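Local structure of outer membrane porin F (Pseudomonas aeruginosa, 4RLC) at residues Thr113-Ser117 with Asp118-Arg122. The protein spans the outer membrane with an eight-stranded beta-barrel domain and, as a porin, probably contributes to the passage of small molecules. Sequence-based numbering, arbitrary orientation.
Sequences TNINS and DSQGR
I115 and Q120 face each other as a non-hydrogen-bonded antiparallel pair where strand 98-115 enters the turn and strand 120-137 leaves it. The I115 side chain can be followed outward: CB sends CG2 away from the backbone N and CG1 back beside that N (chi1 -49°), and the turn about chi2 swings CD1 toward the partner strand. There CD1 lies 3.9 Å from Q120 CB and 3.6 Å from Q120 NE2, a van der Waals contact alongside a glutamine chain that points the same way. On this same face T113 is paired with R122, whose chain bends at chi2 (76°) and carries the guanidinium toward the threonine hydroxyl; the NH1 to OG1 bond is weak, with an angle of 117° at the hydrogen, and the position of OG1 is uncertain.

The backbones are joined more firmly. N114 and G121 form the hydrogen-bonded pair, N114 N to G121 O and G121 N to N114 O both measuring 2.9 Å. Toward the turn, N116 N donates to S119 O at 2.8 Å, and S117 and D118 carry the chain across in a tight, solvent-exposed reversal. This hairpin tip, its centre about 27 Å from the centre of the chain, links neighbouring strands of the closed up-and-down barrel, probably on the extracellular side; across strand 98-115 lies strand 80-91, with T113 bonded to H80 through the backbone.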
ATOM      1  N   THR A 113      -2.787  13.361 -13.935  1.00 31.33           N
ATOM      2  CA  THR A 113      -2.774  14.458 -14.853  1.00 34.67           C
ATOM      3  C   THR A 113      -1.372  14.560 -15.438  1.00 35.40           C
ATOM      4  O   THR A 113      -0.341  14.561 -14.710  1.00 31.55           O
ATOM      5  CB  THR A 113      -3.113  15.757 -14.143  1.00 39.16           C
ATOM      6  OG1 THR A 113      -4.408  15.599 -13.537  1.00 42.55           O
ATOM      7  CG2 THR A 113      -3.077  16.933 -15.119  1.00 41.18           C
ATOM      8  N   ASN A 114      -1.336  14.690 -16.745  1.00 35.04           N
ATOM      9  CA  ASN A 114      -0.067  14.800 -17.425  1.00 40.25           C
ATOM     10  C   ASN A 114      -0.046  16.110 -18.150  1.00 41.66           C
ATOM     11  O   ASN A 114      -0.949  16.439 -18.942  1.00 37.93           O
ATOM     12  CB  ASN A 114       0.152  13.587 -18.331  1.00 45.70           C
ATOM     13  CG  ASN A 114      -1.142  12.896 -18.684  1.00 54.68           C
ATOM     14  OD1 ASN A 114      -2.044  13.528 -19.225  1.00 59.36           O
ATOM     15  ND2 ASN A 114      -1.279  11.599 -18.316  1.00 60.56           N
ATOM     16  N   ILE A 115       0.978  16.906 -17.876  1.00 32.65           N
ATOM     17  CA  ILE A 115       1.110  18.154 -18.591  1.00 34.36           C
ATOM     18  C   ILE A 115       2.394  18.027 -19.371  1.00 36.41           C
ATOM     19  O   ILE A 115       3.515  17.945 -18.756  1.00 37.13           O
ATOM     20  CB  ILE A 115       1.161  19.392 -17.673  1.00 43.32           C
ATOM     21  CG1 ILE A 115       0.021  19.377 -16.620  1.00 47.14           C
ATOM     22  CG2 ILE A 115       1.112  20.667 -18.491  1.00 48.15           C
ATOM     23  CD1 ILE A 115      -1.353  19.831 -17.090  1.00 49.10           C
ATOM     24  N   ASN A 116       2.270  18.097 -20.700  1.00 28.75           N
ATOM     25  CA  ASN A 116       3.406  17.885 -21.541  1.00 28.92           C
ATOM     26  C   ASN A 116       3.660  19.123 -22.416  1.00 27.10           C
ATOM     27  O   ASN A 116       3.028  20.149 -22.226  1.00 27.77           O
ATOM     28  CB  ASN A 116       3.198  16.606 -22.275  1.00 31.05           C
ATOM     29  CG  ASN A 116       3.400  15.418 -21.372  1.00 42.09           C
ATOM     30  OD1 ASN A 116       4.551  15.033 -21.074  1.00 52.97           O
ATOM     31  ND2 ASN A 116       2.326  14.890 -20.862  1.00 42.99           N
ATOM     32  N   SER A 117       4.639  19.067 -23.300  1.00 25.32           N
ATOM     33  CA  SER A 117       5.054  20.258 -24.018  1.00 26.58           C
ATOM     34  C   SER A 117       4.022  20.750 -24.992  1.00 25.16           C
ATOM     35  O   SER A 117       4.000  21.930 -25.300  1.00 25.17           O
ATOM     36  CB  SER A 117       6.348  20.018 -24.804  1.00 29.38           C
ATOM     37  OG  SER A 117       7.334  19.429 -23.974  1.00 37.79           O
ATOM     38  N   ASP A 118       3.222  19.844 -25.548  1.00 22.82           N
ATOM     39  CA  ASP A 118       2.201  20.286 -26.545  1.00 24.45           C
ATOM     40  C   ASP A 118       0.833  19.644 -26.327  1.00 24.59           C
ATOM     41  O   ASP A 118       0.002  19.567 -27.240  1.00 27.47           O
ATOM     42  CB  ASP A 118       2.667  20.074 -27.957  1.00 23.29           C
ATOM     43  CG  ASP A 118       3.992  20.785 -28.264  1.00 26.24           C
ATOM     44  OD1 ASP A 118       5.049  20.129 -28.014  1.00 28.90           O
ATOM     45  OD2 ASP A 118       4.009  21.906 -28.788  1.00 25.11           O
ATOM     46  N   SER A 119       0.618  19.200 -25.104  1.00 24.77           N
ATOM     47  CA  SER A 119      -0.599  18.452 -24.761  1.00 27.12           C
ATOM     48  C   SER A 119      -0.792  18.394 -23.270  1.00 28.03           C
ATOM     49  O   SER A 119       0.140  18.636 -22.430  1.00 26.00           O
ATOM     50  CB  SER A 119      -0.494  17.021 -25.290  1.00 28.86           C
ATOM     51  OG  SER A 119       0.431  16.271 -24.531  1.00 30.24           O
ATOM     52  N   GLN A 120      -1.996  18.031 -22.888  1.00 26.35           N
ATOM     53  CA  GLN A 120      -2.229  17.748 -21.488  1.00 28.10           C
ATOM     54  C   GLN A 120      -3.423  16.824 -21.377  1.00 28.82           C
ATOM     55  O   GLN A 120      -4.235  16.717 -22.304  1.00 26.89           O
ATOM     56  CB  GLN A 120      -2.512  19.020 -20.747  1.00 33.19           C
ATOM     57  CG  GLN A 120      -3.673  19.813 -21.256  1.00 39.11           C
ATOM     58  CD  GLN A 120      -4.137  20.850 -20.259  1.00 52.74           C
ATOM     59  OE1 GLN A 120      -4.322  22.025 -20.595  1.00 58.45           O
ATOM     60  NE2 GLN A 120      -4.334  20.420 -19.016  1.00 63.45           N
ATOM     61  N   GLY A 121      -3.531  16.152 -20.263  1.00 28.34           N
ATOM     62  CA  GLY A 121      -4.763  15.415 -20.052  1.00 29.10           C
ATOM     63  C   GLY A 121      -4.863  14.843 -18.700  1.00 29.08           C
ATOM     64  O   GLY A 121      -3.977  15.019 -17.844  1.00 28.70           O
ATOM     65  N   ARG A 122      -5.930  14.094 -18.525  1.00 27.65           N
ATOM     66  CA  ARG A 122      -6.254  13.544 -17.246  1.00 27.34           C
ATOM     67  C   ARG A 122      -6.840  12.187 -17.478  1.00 27.69           C
ATOM     68  O   ARG A 122      -7.632  12.003 -18.394  1.00 25.41           O
ATOM     69  CB  ARG A 122      -7.307  14.424 -16.566  1.00 32.99           C
ATOM     70  CG  ARG A 122      -7.766  13.971 -15.187  1.00 43.22           C
ATOM     71  CD  ARG A 122      -6.721  14.281 -14.116  1.00 52.89           C
ATOM     72  NE  ARG A 122      -7.179  14.263 -12.711  1.00 59.44           N
ATOM     73  CZ  ARG A 122      -6.383  14.145 -11.628  1.00 65.71           C
ATOM     74  NH1 ARG A 122      -5.066  13.984 -11.728  1.00 63.03           N
ATOM     75  NH2 ARG A 122      -6.914  14.167 -10.406  1.00 73.52           N
TER